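Local structure of putative peptide ABC-transport system periplasmic peptide-binding protein (Campylobacter jejuni, 4OEV) at residues L61-L67 against S116-L122; L184-T189 against Y490-K494; S204-K208 against I224-D228; M245-D249 against F413-H417; R289-N293 against L388-F392. The protein binds nickel(II) outside the cytoplasm as the solute-binding component of an ABC-type importer, and may also take part in peptide transport. One frame throughout, in Å; residues are numbered along the deposited sequence.

Contact 1: L61-L67 against S116-L122; sequences LVYDIFL and SHVKITL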
# COMPACT_ATOMS: atom_id res chain seq x y z
N LEU A 61 15.73 -22.06 -5.62
CA LEU A 61 15.98 -21.40 -6.90
C LEU A 61 14.99 -21.77 -8.01
O LEU A 61 14.88 -21.03 -9.01
CB LEU A 61 17.41 -21.69 -7.40
CG LEU A 61 18.57 -21.12 -6.59
CD1 LEU A 61 19.90 -21.28 -7.32
CD2 LEU A 61 18.29 -19.67 -6.27
N VAL A 62 14.28 -22.88 -7.85
CA VAL A 62 13.44 -23.42 -8.94
C VAL A 62 11.99 -23.66 -8.54
O VAL A 62 11.70 -24.36 -7.56
CB VAL A 62 14.03 -24.72 -9.50
CG1 VAL A 62 13.07 -25.37 -10.46
CG2 VAL A 62 15.35 -24.44 -10.20
N TYR A 63 11.08 -23.10 -9.33
CA TYR A 63 9.63 -23.17 -9.08
C TYR A 63 8.95 -23.93 -10.17
O TYR A 63 8.91 -23.46 -11.31
CB TYR A 63 8.98 -21.77 -9.00
CG TYR A 63 9.30 -21.01 -7.74
CD1 TYR A 63 8.30 -20.67 -6.85
CD2 TYR A 63 10.60 -20.63 -7.44
CE1 TYR A 63 8.58 -19.96 -5.68
CE2 TYR A 63 10.89 -19.95 -6.29
CZ TYR A 63 9.88 -19.61 -5.42
OH TYR A 63 10.20 -18.95 -4.26
N ASP A 64 8.36 -25.08 -9.81
CA ASP A 64 7.54 -25.81 -10.76
C ASP A 64 6.09 -25.49 -10.46
O ASP A 64 5.62 -25.81 -9.37
CB ASP A 64 7.77 -27.32 -10.67
CG ASP A 64 9.07 -27.76 -11.34
OD1 ASP A 64 9.11 -27.83 -12.59
OD2 ASP A 64 10.03 -28.07 -10.61
N ILE A 65 5.41 -24.83 -11.39
CA ILE A 65 4.03 -24.41 -11.14
C ILE A 65 3.04 -25.11 -12.09
O ILE A 65 3.25 -25.11 -13.30
CB ILE A 65 3.86 -22.91 -11.27
CG1 ILE A 65 4.85 -22.22 -10.33
CG2 ILE A 65 2.42 -22.50 -10.95
CD1 ILE A 65 4.59 -20.75 -10.18
N PHE A 66 1.98 -25.69 -11.51
CA PHE A 66 0.95 -26.46 -12.25
C PHE A 66 -0.40 -25.70 -12.28
O PHE A 66 -0.95 -25.33 -11.23
CB PHE A 66 0.82 -27.84 -11.62
CG PHE A 66 2.14 -28.58 -11.56
CD1 PHE A 66 2.61 -29.29 -12.66
CD2 PHE A 66 2.90 -28.55 -10.42
CE1 PHE A 66 3.84 -29.94 -12.61
CE2 PHE A 66 4.11 -29.18 -10.35
CZ PHE A 66 4.59 -29.89 -11.45
N LEU A 67 -0.89 -25.46 -13.49
CA LEU A 67 -2.01 -24.54 -13.71
C LEU A 67 -3.37 -25.21 -13.87
O LEU A 67 -3.43 -26.37 -14.27
CB LEU A 67 -1.72 -23.73 -14.96
CG LEU A 67 -0.30 -23.15 -14.94
CD1 LEU A 67 -0.03 -22.45 -16.23
CD2 LEU A 67 -0.22 -22.15 -13.74
N SER A 116 0.21 -26.91 -18.90
CA SER A 116 -0.23 -26.60 -17.54
C SER A 116 0.93 -26.63 -16.54
O SER A 116 0.71 -26.79 -15.35
CB SER A 116 -1.30 -27.63 -17.12
OG SER A 116 -2.46 -27.46 -17.90
N HIS A 117 2.16 -26.52 -17.05
CA HIS A 117 3.37 -26.67 -16.25
C HIS A 117 4.41 -25.65 -16.70
O HIS A 117 4.90 -25.71 -17.83
CB HIS A 117 3.99 -28.07 -16.39
CG HIS A 117 5.22 -28.31 -15.56
ND1 HIS A 117 6.05 -29.40 -15.75
CD2 HIS A 117 5.74 -27.63 -14.50
CE1 HIS A 117 7.05 -29.35 -14.89
NE2 HIS A 117 6.88 -28.30 -14.11
N VAL A 118 4.76 -24.72 -15.81
CA VAL A 118 5.89 -23.81 -16.10
C VAL A 118 6.96 -24.07 -15.06
O VAL A 118 6.69 -24.50 -13.94
CB VAL A 118 5.50 -22.31 -16.15
CG1 VAL A 118 4.46 -22.08 -17.25
CG2 VAL A 118 5.03 -21.78 -14.77
N LYS A 119 8.20 -23.92 -15.49
CA LYS A 119 9.34 -24.12 -14.64
C LYS A 119 10.05 -22.77 -14.60
O LYS A 119 10.66 -22.37 -15.59
CB LYS A 119 10.25 -25.22 -15.19
CG LYS A 119 11.42 -25.62 -14.32
CD LYS A 119 12.28 -26.63 -15.09
CE LYS A 119 13.07 -27.53 -14.17
NZ LYS A 119 13.93 -26.67 -13.29
N ILE A 120 9.99 -22.11 -13.45
CA ILE A 120 10.58 -20.78 -13.29
C ILE A 120 11.88 -20.96 -12.55
O ILE A 120 11.92 -21.58 -11.50
CB ILE A 120 9.64 -19.83 -12.50
CG1 ILE A 120 8.28 -19.77 -13.16
CG2 ILE A 120 10.27 -18.42 -12.36
CD1 ILE A 120 7.17 -19.26 -12.23
N THR A 121 12.95 -20.44 -13.12
CA THR A 121 14.24 -20.49 -12.46
C THR A 121 14.71 -19.07 -12.10
O THR A 121 14.62 -18.11 -12.89
CB THR A 121 15.32 -21.22 -13.32
OG1 THR A 121 14.94 -22.59 -13.48
CG2 THR A 121 16.66 -21.15 -12.64
N LEU A 122 15.23 -18.96 -10.90
CA LEU A 122 15.62 -17.65 -10.36
C LEU A 122 17.13 -17.53 -10.27
O LEU A 122 17.82 -18.53 -10.13
CB LEU A 122 15.02 -17.44 -8.99
CG LEU A 122 13.52 -17.50 -8.73
CD1 LEU A 122 13.32 -17.24 -7.24
CD2 LEU A 122 12.84 -16.45 -9.59
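Strands 62-67 and 117-122, the two inner strands of a four-stranded antiparallel sheet flanked by 51-56 and 107-114, pair through main-chain hydrogen bonds. Tyr63 and Ile120 form one hydrogen-bonded pair, with Tyr63 N to Ile120 O at 2.8 Å, and Ile65 with Val118 the next; Leu122 N to Leu61 O and Leu67 N to Ser116 O extend the pairing at the two ends. Apolar contacts occupy the face carrying Tyr63, Ile65, Val118 and Ile120: the delta methyls Ile65 CD1 and Ile120 CD1 meet at 3.6 Å, and Leu122 CD1 lies 3.8 Å from Tyr63 CE2. Helix 81-92 covers Val118 and Ile120 on this side. Polar and aromatic contacts mark the other face. His117 has CG anti to its backbone N (chi1 -179°), which carries the imidazole across to strand 62-67; there NE2 donates to Asp64 OD1 at 2.7 Å, on the anti side of the carboxylate and 24° out of its plane. Phe66 lies alongside in an offset stack, ring centroids 4.5 Å apart, with CE1 over the centre of the imidazole. Carboxylate and phenyl together limit the rotation of the imidazole, and the nearby acid would be expected to favour its protonated form.

Contact 2: L184-T189 against Y490-K494; sequences LDKVKT and YEWSK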
# COMPACT_ATOMS: atom_id res chain seq x y z
N LEU A 184 -13.61 -19.80 -10.38
CA LEU A 184 -13.42 -19.89 -8.93
C LEU A 184 -14.73 -20.08 -8.16
O LEU A 184 -14.77 -20.79 -7.15
CB LEU A 184 -12.69 -18.64 -8.46
CG LEU A 184 -11.98 -18.73 -7.12
CD1 LEU A 184 -10.88 -19.79 -7.16
CD2 LEU A 184 -11.41 -17.37 -6.73
N ASP A 185 -15.79 -19.39 -8.61
CA ASP A 185 -17.13 -19.48 -8.03
C ASP A 185 -18.13 -18.60 -8.80
O ASP A 185 -17.74 -17.83 -9.68
CB ASP A 185 -17.10 -19.06 -6.56
CG ASP A 185 -18.00 -19.92 -5.71
OD1 ASP A 185 -19.08 -20.29 -6.20
OD2 ASP A 185 -17.62 -20.24 -4.56
N LYS A 186 -19.42 -18.67 -8.48
CA LYS A 186 -20.35 -17.79 -9.17
C LYS A 186 -20.32 -16.42 -8.50
O LYS A 186 -20.37 -16.32 -7.28
CB LYS A 186 -21.79 -18.35 -9.16
CG LYS A 186 -21.91 -19.66 -9.91
CD LYS A 186 -21.38 -19.47 -11.33
CE LYS A 186 -21.68 -20.67 -12.21
NZ LYS A 186 -23.14 -20.93 -12.11
N VAL A 187 -20.25 -15.37 -9.32
CA VAL A 187 -20.28 -13.99 -8.83
C VAL A 187 -21.76 -13.66 -8.47
O VAL A 187 -22.67 -13.91 -9.27
CB VAL A 187 -19.74 -13.02 -9.89
CG1 VAL A 187 -19.47 -11.66 -9.29
CG2 VAL A 187 -18.43 -13.58 -10.52
N LYS A 188 -22.00 -13.19 -7.25
CA LYS A 188 -23.38 -13.11 -6.78
C LYS A 188 -24.14 -11.89 -7.28
O LYS A 188 -25.28 -12.01 -7.76
CB LYS A 188 -23.41 -13.17 -5.26
CG LYS A 188 -22.95 -14.50 -4.73
CD LYS A 188 -23.67 -14.83 -3.45
CE LYS A 188 -22.86 -15.78 -2.59
NZ LYS A 188 -23.49 -15.90 -1.25
N THR A 189 -23.52 -10.71 -7.21
CA THR A 189 -24.17 -9.51 -7.69
C THR A 189 -23.68 -9.21 -9.09
O THR A 189 -22.49 -9.00 -9.31
CB THR A 189 -23.89 -8.33 -6.74
OG1 THR A 189 -24.38 -8.70 -5.45
CG2 THR A 189 -24.58 -7.06 -7.20
N TYR A 490 -17.04 -10.64 -4.75
CA TYR A 490 -17.87 -11.52 -5.55
C TYR A 490 -18.80 -12.41 -4.71
O TYR A 490 -19.59 -13.18 -5.27
CB TYR A 490 -16.99 -12.42 -6.48
CG TYR A 490 -15.86 -13.19 -5.79
CD1 TYR A 490 -16.09 -14.44 -5.23
CD2 TYR A 490 -14.58 -12.65 -5.70
CE1 TYR A 490 -15.07 -15.14 -4.61
CE2 TYR A 490 -13.54 -13.34 -5.09
CZ TYR A 490 -13.80 -14.59 -4.55
OH TYR A 490 -12.78 -15.28 -3.92
N GLU A 491 -18.67 -12.37 -3.39
CA GLU A 491 -19.58 -13.11 -2.52
C GLU A 491 -20.61 -12.16 -1.91
O GLU A 491 -21.51 -12.61 -1.20
CB GLU A 491 -18.81 -13.84 -1.41
CG GLU A 491 -17.73 -14.77 -1.92
CD GLU A 491 -17.07 -15.58 -0.82
OE1 GLU A 491 -16.83 -15.03 0.27
OE2 GLU A 491 -16.77 -16.78 -1.03
N TRP A 492 -20.48 -10.86 -2.18
CA TRP A 492 -21.41 -9.89 -1.57
C TRP A 492 -22.72 -9.87 -2.31
O TRP A 492 -22.73 -10.05 -3.53
CB TRP A 492 -20.83 -8.46 -1.57
CG TRP A 492 -19.54 -8.24 -0.84
CD1 TRP A 492 -18.71 -9.18 -0.33
CD2 TRP A 492 -18.94 -6.96 -0.53
NE1 TRP A 492 -17.61 -8.58 0.26
CE2 TRP A 492 -17.74 -7.22 0.16
CE3 TRP A 492 -19.32 -5.63 -0.76
CZ2 TRP A 492 -16.89 -6.19 0.61
CZ3 TRP A 492 -18.48 -4.61 -0.31
CH2 TRP A 492 -17.28 -4.90 0.36
N SER A 493 -23.84 -9.66 -1.60
CA SER A 493 -25.14 -9.55 -2.25
C SER A 493 -26.17 -8.82 -1.39
O SER A 493 -25.97 -8.59 -0.19
CB SER A 493 -25.70 -10.94 -2.60
OG SER A 493 -26.01 -11.65 -1.42
N LYS A 494 -27.26 -8.44 -2.03
CA LYS A 494 -28.39 -7.81 -1.35
C LYS A 494 -29.58 -8.73 -1.37
O LYS A 494 -29.66 -9.61 -2.25
CB LYS A 494 -28.73 -6.48 -1.99
CG LYS A 494 -27.62 -5.47 -1.86
CD LYS A 494 -27.76 -4.47 -2.98
CE LYS A 494 -27.02 -3.21 -2.69
NZ LYS A 494 -27.40 -2.20 -3.72
OXT LYS A 494 -30.42 -8.63 -0.47
O HOH W 1 -18.84 -17.75 -3.19
O HOH W 2 -19.79 -16.08 -4.73
O HOH W 3 -24.10 -12.67 -0.13
O HOH W 4 -21.22 -9.88 -6.20
O HOH W 5 -26.92 -8.91 -4.79
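The C-terminal tail of the chain, residues 490-494, runs beside the loop 184-189 that leads into strand 191-196, and the two are joined mainly through backbone carbonyls and water. Lys188 N donates to Tyr490 O at 3.1 Å. With OG1 beside its own backbone N (chi1 -59°), the hydroxyl of Thr189 faces the tail and donates to Trp492 O at 2.9 Å, from a position tilted 30° out of the carbonyl plane. Thr189 OG1 also accepts from a water that accepts a hydrogen bond from Lys494 N. A second water accepts from Thr189 N at 2.6 Å and can donate to Trp492 O; a third, bound to Glu491 O and Ser493 OG, reaches Lys188 NZ only weakly. The aliphatic part of Lys188 passes over the tail, CB 3.6 Å from Trp492 O and CE 3.7 Å from Glu491 O. Apolar contact centres on Tyr490: its CB meets Val187 CG1 at 3.8 Å, the two side chains crossing at about a right angle, and its CZ lies 4.3 Å from Leu184 CD2. Beyond the contact, Lys494 NZ bonds to Thr6 O and Asp213, and OXT to Lys4. Because carbonyls, a hydroxyl and bridging waters do most of the holding, this surface seam depends more on backbone geometry than on close side-chain packing.

Contact 3: S204-K208 against I224-D228; sequences SAELK and IFKND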
# COMPACT_ATOMS: atom_id res chain seq x y z
N SER A 204 -19.32 9.80 3.19
CA SER A 204 -20.24 9.71 4.31
C SER A 204 -21.62 10.17 3.86
O SER A 204 -22.67 9.51 4.11
CB SER A 204 -19.66 10.57 5.46
OG SER A 204 -20.42 10.44 6.62
N ALA A 205 -21.64 11.27 3.13
CA ALA A 205 -22.91 11.85 2.65
C ALA A 205 -23.59 10.96 1.65
O ALA A 205 -24.81 10.94 1.55
CB ALA A 205 -22.67 13.18 2.03
N GLU A 206 -22.79 10.29 0.82
CA GLU A 206 -23.37 9.45 -0.20
C GLU A 206 -23.88 8.14 0.39
O GLU A 206 -24.83 7.54 -0.13
CB GLU A 206 -22.37 9.22 -1.34
CG GLU A 206 -22.15 10.50 -2.13
CD GLU A 206 -21.68 10.30 -3.55
OE1 GLU A 206 -21.73 9.16 -4.06
OE2 GLU A 206 -21.28 11.30 -4.16
N LEU A 207 -23.30 7.70 1.50
CA LEU A 207 -23.92 6.60 2.22
C LEU A 207 -25.30 7.06 2.69
O LEU A 207 -26.31 6.40 2.44
CB LEU A 207 -23.08 6.17 3.42
CG LEU A 207 -21.89 5.28 3.05
CD1 LEU A 207 -20.89 5.16 4.21
CD2 LEU A 207 -22.41 3.91 2.60
N LYS A 208 -25.33 8.23 3.33
CA LYS A 208 -26.57 8.75 3.90
C LYS A 208 -27.66 9.00 2.89
O LYS A 208 -28.81 8.68 3.15
CB LYS A 208 -26.26 10.03 4.67
CG LYS A 208 -25.61 9.78 6.01
CD LYS A 208 -26.64 9.31 7.06
CE LYS A 208 -25.96 9.10 8.42
NZ LYS A 208 -26.89 8.76 9.55
N ILE A 224 -21.81 9.81 12.94
CA ILE A 224 -23.10 9.93 12.29
C ILE A 224 -23.64 8.58 11.75
O ILE A 224 -24.74 8.57 11.20
CB ILE A 224 -23.10 10.95 11.14
CG1 ILE A 224 -22.26 10.43 9.97
CG2 ILE A 224 -22.58 12.29 11.64
CD1 ILE A 224 -22.49 11.22 8.70
N PHE A 225 -22.88 7.48 11.93
CA PHE A 225 -23.37 6.13 11.55
C PHE A 225 -23.62 5.19 12.74
O PHE A 225 -24.40 4.22 12.62
CB PHE A 225 -22.37 5.45 10.58
CG PHE A 225 -22.31 6.12 9.25
CD1 PHE A 225 -23.35 5.98 8.35
CD2 PHE A 225 -21.26 6.99 8.95
CE1 PHE A 225 -23.33 6.65 7.14
CE2 PHE A 225 -21.23 7.66 7.73
CZ PHE A 225 -22.25 7.51 6.83
N LYS A 226 -22.99 5.45 13.89
CA LYS A 226 -23.08 4.54 15.04
C LYS A 226 -24.50 4.37 15.55
O LYS A 226 -24.81 3.35 16.15
CB LYS A 226 -22.21 5.02 16.19
CG LYS A 226 -20.70 4.77 16.02
CD LYS A 226 -19.92 5.69 17.00
CE LYS A 226 -19.06 4.93 18.01
NZ LYS A 226 -17.59 5.25 17.79
N ASN A 227 -25.37 5.36 15.34
CA ASN A 227 -26.75 5.23 15.83
C ASN A 227 -27.79 5.11 14.71
O ASN A 227 -28.99 5.31 14.93
CB ASN A 227 -27.11 6.41 16.75
CG ASN A 227 -27.95 5.97 17.90
OD1 ASN A 227 -27.61 5.00 18.58
ND2 ASN A 227 -29.11 6.61 18.09
N ASP A 228 -27.32 4.79 13.51
CA ASP A 228 -28.17 4.65 12.34
C ASP A 228 -28.32 3.18 11.99
O ASP A 228 -27.39 2.54 11.48
CB ASP A 228 -27.58 5.43 11.14
CG ASP A 228 -28.57 5.57 9.96
OD1 ASP A 228 -28.40 6.52 9.18
OD2 ASP A 228 -29.51 4.74 9.80
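Phe225 is wedged against helix 200-208, its ring meeting Ser204, Leu207 and Lys208. The tight part is buried. Leu207 CB lies 3.8 Å from Phe225 CE1, the two side chains crossing at about a right angle, while Ser204 OG sits at the ring edge, 3.1 Å from Phe225 CE2. The same hydroxyl, only 3.0 Å from Ile224 CD1, is packed tightly against carbon and has no polar partner in the model. Behind this layer, Val465 touches both Leu207 and Phe225, and Phe231 meets the Phe225 ring edge-to-face.

The solvent side belongs to Lys208 and the exposed Ile224. A bend at chi2 (-77°) sends the lysine chain past the phenyl ring, with CE 3.8 Å from Phe225 CE1. Its ammonium is then gripped twice: NZ donates to Ile224 O at 2.7 Å, nearly straight on to the carbonyl, and forms a salt bridge with Asp228 OD1, whose anti lone pair is used, at 2.7 Å. Asp228 OD2 accepts from Asn230 N, which steadies the carboxylate. A lysine of helix 200-208 is thus held by a carbonyl and a carboxylate of 224-228, while Leu207 and Phe225 pack on strands 231-236 and 454-467: helix-on-sheet packing.

Contact 4: M245-D249 against F413-H417; sequences MFNLD and FGHYH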
# COMPACT_ATOMS: atom_id res chain seq x y z
N MET A 245 7.04 11.88 6.80
CA MET A 245 8.17 11.58 5.88
C MET A 245 9.11 12.78 5.92
O MET A 245 8.68 13.86 5.54
CB MET A 245 7.66 11.38 4.45
CG MET A 245 8.70 10.95 3.29
SD MET A 245 8.31 11.73 1.69
CE MET A 245 8.88 13.40 2.00
N PHE A 246 10.37 12.61 6.32
CA PHE A 246 11.40 13.66 6.16
C PHE A 246 11.91 13.69 4.75
O PHE A 246 12.24 12.61 4.16
CB PHE A 246 12.59 13.41 7.09
CG PHE A 246 12.27 13.41 8.54
CD1 PHE A 246 11.67 14.50 9.15
CD2 PHE A 246 12.67 12.35 9.34
CE1 PHE A 246 11.41 14.51 10.48
CE2 PHE A 246 12.43 12.35 10.69
CZ PHE A 246 11.81 13.44 11.27
N ASN A 247 12.01 14.88 4.17
CA ASN A 247 12.70 14.99 2.90
C ASN A 247 14.18 15.21 3.23
O ASN A 247 14.56 16.22 3.82
CB ASN A 247 12.16 16.13 2.00
CG ASN A 247 12.80 16.08 0.61
OD1 ASN A 247 13.99 15.73 0.51
ND2 ASN A 247 12.04 16.44 -0.47
N LEU A 248 15.01 14.28 2.82
CA LEU A 248 16.41 14.35 3.26
C LEU A 248 17.19 15.37 2.45
O LEU A 248 18.35 15.65 2.80
CB LEU A 248 17.08 12.94 3.17
CG LEU A 248 16.90 11.94 4.32
CD1 LEU A 248 17.15 12.59 5.61
CD2 LEU A 248 15.48 11.36 4.44
N ASP A 249 16.61 15.94 1.37
CA ASP A 249 17.26 17.03 0.66
C ASP A 249 17.18 18.36 1.47
O ASP A 249 17.89 19.32 1.16
CB ASP A 249 16.66 17.33 -0.72
CG ASP A 249 16.88 16.19 -1.74
OD1 ASP A 249 17.67 15.25 -1.40
OD2 ASP A 249 16.26 16.27 -2.84
N PHE A 413 10.20 8.49 -1.48
CA PHE A 413 9.92 9.83 -1.83
C PHE A 413 10.72 10.87 -1.04
O PHE A 413 10.78 12.02 -1.49
CB PHE A 413 8.42 10.11 -1.68
CG PHE A 413 7.54 9.29 -2.65
CD1 PHE A 413 8.06 8.83 -3.83
CD2 PHE A 413 6.20 9.12 -2.42
CE1 PHE A 413 7.26 8.08 -4.73
CE2 PHE A 413 5.40 8.40 -3.33
CZ PHE A 413 5.93 7.90 -4.46
N GLY A 414 11.29 10.46 0.12
CA GLY A 414 12.10 11.33 0.96
C GLY A 414 13.57 11.31 0.58
O GLY A 414 14.36 12.07 1.15
N HIS A 415 13.93 10.49 -0.40
CA HIS A 415 15.32 10.45 -0.88
C HIS A 415 16.23 9.97 0.20
O HIS A 415 17.31 10.53 0.46
CB HIS A 415 15.75 11.82 -1.40
CG HIS A 415 14.69 12.43 -2.27
ND1 HIS A 415 14.31 11.86 -3.47
CD2 HIS A 415 13.88 13.49 -2.07
CE1 HIS A 415 13.31 12.57 -3.98
NE2 HIS A 415 13.03 13.56 -3.14
N TYR A 416 15.77 8.93 0.86
CA TYR A 416 16.50 8.34 2.00
C TYR A 416 17.59 7.40 1.51
O TYR A 416 17.28 6.53 0.73
CB TYR A 416 15.53 7.57 2.85
CG TYR A 416 16.12 6.86 4.06
CD1 TYR A 416 16.65 7.58 5.13
CD2 TYR A 416 16.06 5.49 4.16
CE1 TYR A 416 17.16 6.92 6.26
CE2 TYR A 416 16.54 4.82 5.28
CZ TYR A 416 17.09 5.54 6.34
OH TYR A 416 17.57 4.81 7.45
N HIS A 417 18.84 7.57 1.93
CA HIS A 417 19.95 6.66 1.51
C HIS A 417 20.68 6.16 2.73
O HIS A 417 21.40 6.94 3.38
CB HIS A 417 20.91 7.39 0.57
CG HIS A 417 20.31 7.78 -0.74
ND1 HIS A 417 20.79 7.32 -1.95
CD2 HIS A 417 19.25 8.57 -1.03
CE1 HIS A 417 20.06 7.82 -2.93
NE2 HIS A 417 19.11 8.58 -2.40
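Met245 and Phe413 cross at about a right angle, the sulfur Met245 SD touching Phe413 CB at 3.7 Å and lying 3.6 Å from Gly414 N. Bends at chi2 and chi3 fold the methionine over the glycine, so that its CE also faces Gly414 CA. Backbone meets backbone closely here, in a CA-H...O contact of Gly414 CA with Phe246 O at 3.4 Å. Next along, Leu248 N donates to Gly414 O at 2.8 Å, nearly straight (172°) and in the carbonyl plane, while Leu248 CD2 reaches the edge of the Tyr416 ring, 4.0 Å from CD1.

The His415 imidazole is framed by two side chains of 245-249. Asn247 OD1 comes to its edge, 3.4 Å from His415 CD2, with amide and ring planes 46° apart; the carboxylate of Asp249 lies almost parallel to the ring, 9° between planes. Asn247 OD1 is itself held by Asp249 N in an Asx turn. Both ring nitrogens bond elsewhere, His415 ND1 to Asp403 and NE2 to Ser375 O, and Asn247 ND2 reaches Val377 O. The Phe413 side chain lies about 4 Å from the bound oxalate and touches Trp384, as Met245 touches Phe380 and Ile382, all three residues of the oxalate pocket. One direct backbone bond thus joins strand 241-246 to loop 413-417, and outside partners orient the His415 ring and Asn247 ND2.

Contact 5: R289-N293 against L388-F392; sequences RSWAN and LDPDF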
# COMPACT_ATOMS: atom_id res chain seq x y z
N ARG A 289 3.13 -5.46 12.13
CA ARG A 289 2.09 -6.47 11.96
C ARG A 289 2.62 -7.64 11.13
O ARG A 289 1.85 -8.53 10.73
CB ARG A 289 0.85 -5.89 11.29
CG ARG A 289 -0.02 -5.07 12.25
CD ARG A 289 -1.49 -5.35 11.99
NE ARG A 289 -2.32 -4.40 12.73
CZ ARG A 289 -2.92 -4.69 13.88
NH1 ARG A 289 -2.83 -5.91 14.39
NH2 ARG A 289 -3.65 -3.76 14.50
N SER A 290 3.94 -7.69 11.00
CA SER A 290 4.63 -8.77 10.26
C SER A 290 5.28 -9.85 11.13
O SER A 290 5.64 -9.58 12.28
CB SER A 290 5.72 -8.16 9.41
OG SER A 290 6.43 -9.20 8.74
N TRP A 291 5.46 -11.06 10.57
CA TRP A 291 6.26 -12.08 11.24
C TRP A 291 7.70 -11.57 11.38
O TRP A 291 8.45 -12.00 12.29
CB TRP A 291 6.21 -13.41 10.48
CG TRP A 291 6.53 -13.32 9.01
CD1 TRP A 291 5.63 -13.27 7.99
CD2 TRP A 291 7.83 -13.28 8.40
NE1 TRP A 291 6.29 -13.19 6.79
CE2 TRP A 291 7.64 -13.20 7.02
CE3 TRP A 291 9.14 -13.30 8.90
CZ2 TRP A 291 8.70 -13.15 6.12
CZ3 TRP A 291 10.20 -13.22 8.00
CH2 TRP A 291 9.97 -13.15 6.64
N ALA A 292 8.07 -10.66 10.49
CA ALA A 292 9.41 -10.07 10.45
C ALA A 292 9.69 -9.10 11.62
O ALA A 292 10.81 -8.65 11.78
CB ALA A 292 9.58 -9.33 9.13
N ASN A 293 8.67 -8.77 12.41
CA ASN A 293 8.85 -7.82 13.51
C ASN A 293 9.84 -8.38 14.53
O ASN A 293 9.69 -9.50 15.03
CB ASN A 293 7.47 -7.49 14.15
CG ASN A 293 7.54 -6.43 15.25
OD1 ASN A 293 8.61 -5.93 15.58
ND2 ASN A 293 6.38 -6.06 15.81
N LEU A 388 0.99 -8.56 3.24
CA LEU A 388 1.75 -9.64 2.57
C LEU A 388 3.23 -9.66 3.00
O LEU A 388 3.59 -9.05 4.00
CB LEU A 388 1.60 -9.50 1.06
CG LEU A 388 0.14 -9.53 0.64
CD1 LEU A 388 0.07 -9.58 -0.84
CD2 LEU A 388 -0.65 -10.68 1.29
N ASP A 389 4.08 -10.32 2.21
CA ASP A 389 5.50 -10.44 2.55
C ASP A 389 6.15 -9.10 2.93
O ASP A 389 5.90 -8.04 2.30
CB ASP A 389 6.27 -11.10 1.37
CG ASP A 389 7.65 -11.53 1.77
OD1 ASP A 389 8.57 -10.65 1.79
OD2 ASP A 389 7.81 -12.72 2.15
N PRO A 390 6.97 -9.12 3.99
CA PRO A 390 7.58 -7.86 4.46
C PRO A 390 8.40 -7.09 3.43
O PRO A 390 8.67 -5.91 3.65
CB PRO A 390 8.48 -8.31 5.60
CG PRO A 390 8.67 -9.82 5.40
CD PRO A 390 7.32 -10.25 4.87
N ASP A 391 8.81 -7.74 2.34
CA ASP A 391 9.54 -7.07 1.27
C ASP A 391 8.71 -6.01 0.57
O ASP A 391 9.26 -4.99 0.15
CB ASP A 391 10.01 -8.13 0.22
CG ASP A 391 10.90 -7.51 -0.91
OD1 ASP A 391 11.93 -6.87 -0.60
OD2 ASP A 391 10.58 -7.67 -2.11
N PHE A 392 7.39 -6.22 0.44
CA PHE A 392 6.62 -5.43 -0.55
C PHE A 392 6.47 -3.92 -0.27
O PHE A 392 6.49 -3.08 -1.22
CB PHE A 392 5.22 -6.07 -0.72
CG PHE A 392 5.26 -7.38 -1.44
CD1 PHE A 392 6.30 -7.69 -2.27
CD2 PHE A 392 4.26 -8.34 -1.22
CE1 PHE A 392 6.35 -8.94 -2.94
CE2 PHE A 392 4.32 -9.57 -1.88
CZ PHE A 392 5.37 -9.87 -2.74
O HOH W 6 4.40 -9.43 6.82
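Trp291 takes the less usual first torsion in which CG lies between the backbone N and the carbonyl carbon (chi1 51°), and this turns its indole toward Pro390. Pro390 CG stands 3.3 Å above the indole plane, displaced toward its rim, and lies 3.4 Å from Trp291 CZ2. The two side chains cross at about a right angle, and Pro390 CD also approaches Trp291 NE1. Ala292 CB meets Pro390 CB at 3.8 Å. Ser290, its OG anti to the backbone N (chi1 178°), adds a looser touch on Pro390 CB, so the proline is touched by three consecutive residues of 289-293.

Each segment contains a type I beta turn, Ser290 to Asn293 and Asp389 to Phe392, each braced by its first side chain, and the two turns lie against each other within the solute-binding fold, joining the loop before helix 304-313 to the loop after strand 379-384. Ser290 OG accepts from Ala292 N at 2.8 Å, an ST turn; Asp389 OD1 accepts from Asp391 N at 3.0 Å, an Asx turn.

A water links them as well, hydrogen-bonded to Ser290 OG at 2.8 Å and donating to Leu388 O. Asp389 OD2 lies at the indole edge and forms a salt bridge with Arg437 of helix 434-450, a helix that also touches Trp291 and Ala292.

How the contacts relate
Contact 1 closes first along the chain; contact 2 then spans a long loop to the C-terminus that encloses contacts 3, 4 and 5, with contact 5 nested inside contact 4. Contact 1 lies in the sheet of strands 51-56, 62-67, 117-122 and 107-114, its centre about 49 Å from that of contact 3 on the opposite side of the chain's centre. Contact 3 packs on, and contact 4 ends a strand of, the same six-stranded sheet, yet their centres are about 39 Å apart. Contacts 4 and 5 are closest, about 22 Å between centres. Contact 2 brings the chain's end back to the loop before strand 191-196, while contact 4 lies near the oxalate site.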